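Local coordinates for hypothetical conserved protein, GK0453 (Geobacillus kaustophilus, PDB 2YXY) that is of unknown function, a DUF1811-family (SH3-clan) protein with two long helices and a small antiparallel beta-sheet, at residues A[60-65]-A[105-110]; A[85-90]-A[99-104]. All coordinates share one frame; numbering follows the deposited sequence.

Interaction 1 of 2, residues A[60-65]-A[105-110]; sequences ADFHPG and SLLRKP
Phe62 reaches from the loop that enters the sheet domain and sets its ring against Leu107, in the segment that leaves it. The buried part of the contact is this apolar pair. Ring atom Phe62 CE2 lies 3.7 Å from Leu107 CB, and Phe62 CD2 is 3.8 Å from Leu107 CD1, the leucine meeting the ring obliquely with its CB and one methyl branch. With CG anti to the carbonyl carbon (chi1 -56°), the end of the Phe62 ring can reach Leu107. Tyr68, Leu83 and Ile104 also border the ring, and Leu107 leans on Phe78 of strand 76-84, so the pair lies against the sheet, both residues buried.

Toward solvent the packing gives way to looser contacts. Lys109 is bent at chi2, chi3 and chi4, a folded course that brings its amine to the ring edge, with Lys109 NZ 3.7 Å from Phe62 CZ and near the ring plane. On the way its methylenes run past the Asp61 carboxylate, Lys109 CD standing 3.6 Å from Asp61 OD1. The charged ends do not meet: Asp61 OD1 and Lys109 NZ are 5.0 Å apart, so any attraction between them would act only at a distance. Pro110, exposed and poorly ordered, brings its CG to 3.7 Å from Asp61 O.

Between 60-65 and 105-110 the hold is therefore by side-chain packing. It is an apolar contact between the chain segments entering and leaving an antiparallel sheet, consistent with the SH3 clan to which the family belongs.

Interaction 2 of 2, residues A[85-90]-A[99-104]; sequences GVFAWG and EEALPI
Strands 87-90 and 100-103 pair as an antiparallel hairpin ladder at one edge of the four-stranded sheet, 100-103 being its outermost strand within the chain. Ala88 and Leu102 form a hydrogen-bonded pair gripped twice: Ala88 N to Leu102 O and Leu102 N to Ala88 O, both 2.8 Å, the latter nearly straight at 169° at the hydrogen. Gly90 and Glu100 form the next such pair, where Glu100 N to Gly90 O is more bent (135°). Beyond the strand end, Ile104 N still donates to Val86 O at 2.9 Å.

On the partly exposed face, Ala101 CB sits over one face of the Trp89 indole, 3.5 Å from the centroid of the six-membered ring and 2° off its normal, a clear CH-pi contact. Trp89 also stacks with Tyr82. The Glu99 chain, its CG roughly anti to the backbone N and extended from there, crosses the indole obliquely and forms a salt bridge with Arg81 through OE1; it is poorly ordered, so the 3.4 Å from Glu99 OE1 to Trp89 CB is approximate. At the non-hydrogen-bonded Phe87-Pro103 pair the side chains diverge, with Phe87 CD1 still 4.1 Å from Ala101 CB.

On the other face Ala88 packs on Leu83 and Leu102 on Phe78, both buried against strand 76-84, while Glu100 lies at the more open end. Ile104 CG2 rests 3.4 Å from Val86 O, bordered by Leu57 and Phe62; Val86 and Pro103 touch Met51 of helix 39-54. Backbone bonds thus set the register, as expected of an edge hairpin in an antiparallel meander.

How the interactions relate
Interaction 2 supplies the backbone ladder of the sheet edge, whereas interaction 1 draws together the loops before and after the sheet by side-chain packing. Both mix buried and more open parts, but the exposed residues of interaction 1 have no counterpart in interaction 2, whose outer residues are at most partly exposed. The two share one hydrophobic interior: Leu107 CD1 lies 3.7 Å from Ala88 CB and Leu107 CD2 is 4.2 Å from Leu102 CD2, while the Phe62 ring rests near the Ile104 backbone. Ile104 leads directly into 105-110, so the chain leaves the hairpin and enters interaction 1 without a break, about 10 Å separating the two centres.

Interaction 1 of 2, residues A[60-65]-A[105-110]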
# COMPACT_ATOMS: atom_id res chain seq x y z
N ALA A 60 0.86 -7.29 12.44
CA ALA A 60 1.34 -8.52 13.07
C ALA A 60 1.41 -9.70 12.10
O ALA A 60 2.22 -10.60 12.30
CB ALA A 60 0.45 -8.89 14.27
N ASP A 61 0.57 -9.69 11.07
CA ASP A 61 0.57 -10.76 10.08
C ASP A 61 1.86 -10.79 9.28
O ASP A 61 2.12 -11.73 8.53
CB ASP A 61 -0.60 -10.61 9.11
CG ASP A 61 -1.94 -10.63 9.80
OD1 ASP A 61 -2.97 -10.57 9.10
OD2 ASP A 61 -1.95 -10.69 11.05
N PHE A 62 2.67 -9.75 9.42
CA PHE A 62 3.92 -9.67 8.67
C PHE A 62 5.11 -9.79 9.60
O PHE A 62 5.09 -9.27 10.72
CB PHE A 62 3.94 -8.37 7.86
CG PHE A 62 2.76 -8.25 6.94
CD1 PHE A 62 1.57 -7.69 7.40
CD2 PHE A 62 2.79 -8.82 5.67
CE1 PHE A 62 0.43 -7.70 6.61
CE2 PHE A 62 1.66 -8.83 4.88
CZ PHE A 62 0.47 -8.27 5.35
N HIS A 63 6.15 -10.48 9.13
CA HIS A 63 7.33 -10.73 9.97
C HIS A 63 8.67 -10.44 9.31
O HIS A 63 8.85 -10.64 8.11
CB HIS A 63 7.31 -12.19 10.45
CG HIS A 63 5.97 -12.67 10.92
ND1 HIS A 63 4.99 -13.11 10.06
CD2 HIS A 63 5.43 -12.76 12.16
CE1 HIS A 63 3.91 -13.45 10.74
NE2 HIS A 63 4.16 -13.25 12.03
N PRO A 64 9.64 -9.97 10.10
CA PRO A 64 10.98 -9.66 9.60
C PRO A 64 11.59 -10.97 9.08
O PRO A 64 11.31 -12.04 9.61
CB PRO A 64 11.71 -9.13 10.83
CG PRO A 64 10.59 -8.63 11.72
CD PRO A 64 9.54 -9.67 11.54
N GLY A 65 12.44 -10.87 8.06
CA GLY A 65 13.05 -12.06 7.53
C GLY A 65 12.18 -12.76 6.51
O GLY A 65 12.69 -13.51 5.68
N SER A 105 -0.20 -3.18 2.85
CA SER A 105 -1.26 -3.54 1.91
C SER A 105 -0.68 -3.99 0.55
O SER A 105 -1.40 -4.54 -0.28
CB SER A 105 -2.19 -2.34 1.69
OG SER A 105 -1.43 -1.19 1.33
N LEU A 106 0.62 -3.75 0.32
CA LEU A 106 1.23 -4.17 -0.94
C LEU A 106 1.99 -5.52 -0.85
O LEU A 106 2.70 -5.89 -1.77
CB LEU A 106 2.17 -3.05 -1.47
CG LEU A 106 1.46 -1.71 -1.81
CD1 LEU A 106 2.43 -0.76 -2.50
CD2 LEU A 106 0.26 -1.95 -2.75
N LEU A 107 1.82 -6.25 0.26
CA LEU A 107 2.46 -7.55 0.48
C LEU A 107 1.39 -8.64 0.52
O LEU A 107 0.49 -8.60 1.35
CB LEU A 107 3.23 -7.56 1.81
CG LEU A 107 4.27 -6.46 2.02
CD1 LEU A 107 4.85 -6.59 3.42
CD2 LEU A 107 5.36 -6.54 0.96
N ARG A 108 1.46 -9.60 -0.39
CA ARG A 108 0.45 -10.64 -0.42
C ARG A 108 0.42 -11.42 0.88
O ARG A 108 1.39 -12.09 1.24
CB ARG A 108 0.66 -11.56 -1.62
CG ARG A 108 0.38 -10.83 -2.90
CD ARG A 108 0.23 -11.71 -4.12
NE ARG A 108 0.09 -10.87 -5.30
CZ ARG A 108 0.02 -11.33 -6.55
NH1 ARG A 108 0.08 -12.63 -6.79
NH2 ARG A 108 -0.10 -10.46 -7.55
N LYS A 109 -0.71 -11.28 1.57
CA LYS A 109 -0.98 -11.90 2.87
C LYS A 109 -0.47 -13.34 2.86
O LYS A 109 -0.62 -14.05 1.87
CB LYS A 109 -2.49 -11.86 3.15
CG LYS A 109 -2.92 -12.28 4.55
CD LYS A 109 -2.68 -11.19 5.60
CE LYS A 109 -3.57 -9.96 5.40
NZ LYS A 109 -3.06 -9.01 4.36
N PRO A 110 0.14 -13.78 3.98
CA PRO A 110 0.70 -15.12 4.18
C PRO A 110 0.37 -16.17 3.12
O PRO A 110 -0.51 -17.02 3.38
CB PRO A 110 0.20 -15.48 5.57
CG PRO A 110 0.43 -14.16 6.30
CD PRO A 110 0.02 -13.08 5.28

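Interaction 2 of 2, residues A[85-90]-A[99-104]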
# COMPACT_ATOMS: atom_id res chain seq x y z
N GLY A 85 4.69 0.72 12.15
CA GLY A 85 3.40 1.31 11.82
C GLY A 85 2.76 0.42 10.78
O GLY A 85 2.69 -0.80 10.98
N VAL A 86 2.32 1.00 9.66
CA VAL A 86 1.70 0.19 8.61
C VAL A 86 2.68 -0.02 7.47
O VAL A 86 2.31 -0.34 6.34
CB VAL A 86 0.40 0.85 8.08
CG1 VAL A 86 -0.57 1.03 9.21
CG2 VAL A 86 0.70 2.19 7.45
N PHE A 87 3.96 0.15 7.80
CA PHE A 87 5.05 0.01 6.84
C PHE A 87 6.00 -1.18 7.07
O PHE A 87 6.31 -1.58 8.21
CB PHE A 87 5.90 1.28 6.82
CG PHE A 87 5.21 2.47 6.21
CD1 PHE A 87 5.14 2.62 4.83
CD2 PHE A 87 4.63 3.43 7.02
CE1 PHE A 87 4.48 3.72 4.26
CE2 PHE A 87 3.96 4.53 6.47
CZ PHE A 87 3.89 4.68 5.09
N ALA A 88 6.46 -1.74 5.97
CA ALA A 88 7.40 -2.84 6.01
C ALA A 88 8.63 -2.26 5.35
O ALA A 88 8.55 -1.79 4.22
CB ALA A 88 6.88 -4.02 5.21
N TRP A 89 9.74 -2.22 6.06
CA TRP A 89 10.98 -1.73 5.48
C TRP A 89 11.73 -2.97 5.03
O TRP A 89 11.85 -3.94 5.78
CB TRP A 89 11.80 -0.99 6.52
CG TRP A 89 11.12 0.22 7.03
CD1 TRP A 89 10.11 0.27 7.95
CD2 TRP A 89 11.40 1.56 6.66
NE1 TRP A 89 9.74 1.57 8.17
CE2 TRP A 89 10.52 2.39 7.39
CE3 TRP A 89 12.31 2.15 5.77
CZ2 TRP A 89 10.53 3.77 7.26
CZ3 TRP A 89 12.31 3.52 5.64
CH2 TRP A 89 11.43 4.32 6.39
N GLY A 90 12.24 -2.94 3.81
CA GLY A 90 12.95 -4.08 3.27
C GLY A 90 13.41 -3.76 1.86
O GLY A 90 13.67 -2.61 1.55
N GLU A 99 17.18 -0.12 0.50
CA GLU A 99 16.05 -0.28 1.41
C GLU A 99 14.89 0.60 0.95
O GLU A 99 15.10 1.63 0.29
CB GLU A 99 16.42 0.09 2.85
CG GLU A 99 15.52 -0.62 3.85
CD GLU A 99 15.68 -0.12 5.27
OE1 GLU A 99 15.20 -0.81 6.19
OE2 GLU A 99 16.27 0.97 5.46
N GLU A 100 13.68 0.19 1.31
CA GLU A 100 12.49 0.91 0.89
C GLU A 100 11.33 0.61 1.84
O GLU A 100 11.22 -0.50 2.34
CB GLU A 100 12.16 0.47 -0.54
CG GLU A 100 10.79 0.78 -1.06
CD GLU A 100 10.52 0.04 -2.35
OE1 GLU A 100 9.44 0.26 -2.95
OE2 GLU A 100 11.38 -0.76 -2.77
N ALA A 101 10.48 1.61 2.09
CA ALA A 101 9.33 1.45 2.98
C ALA A 101 8.09 1.18 2.13
O ALA A 101 7.72 1.98 1.27
CB ALA A 101 9.12 2.71 3.83
N LEU A 102 7.43 0.06 2.38
CA LEU A 102 6.26 -0.32 1.61
C LEU A 102 5.07 -0.52 2.52
O LEU A 102 5.20 -1.12 3.58
CB LEU A 102 6.56 -1.62 0.86
CG LEU A 102 6.15 -1.79 -0.61
CD1 LEU A 102 6.71 -0.64 -1.44
CD2 LEU A 102 6.68 -3.12 -1.12
N PRO A 103 3.88 0.00 2.13
CA PRO A 103 2.69 -0.17 2.98
C PRO A 103 2.41 -1.66 3.02
O PRO A 103 2.57 -2.35 1.98
CB PRO A 103 1.58 0.59 2.22
CG PRO A 103 2.32 1.54 1.30
CD PRO A 103 3.57 0.74 0.89
N ILE A 104 1.97 -2.18 4.17
CA ILE A 104 1.71 -3.62 4.29
C ILE A 104 0.62 -4.10 3.34
O ILE A 104 0.53 -5.30 3.02
CB ILE A 104 1.37 -4.02 5.77
CG1 ILE A 104 0.17 -3.23 6.32
CG2 ILE A 104 2.59 -3.75 6.64
CD1 ILE A 104 -0.22 -3.67 7.76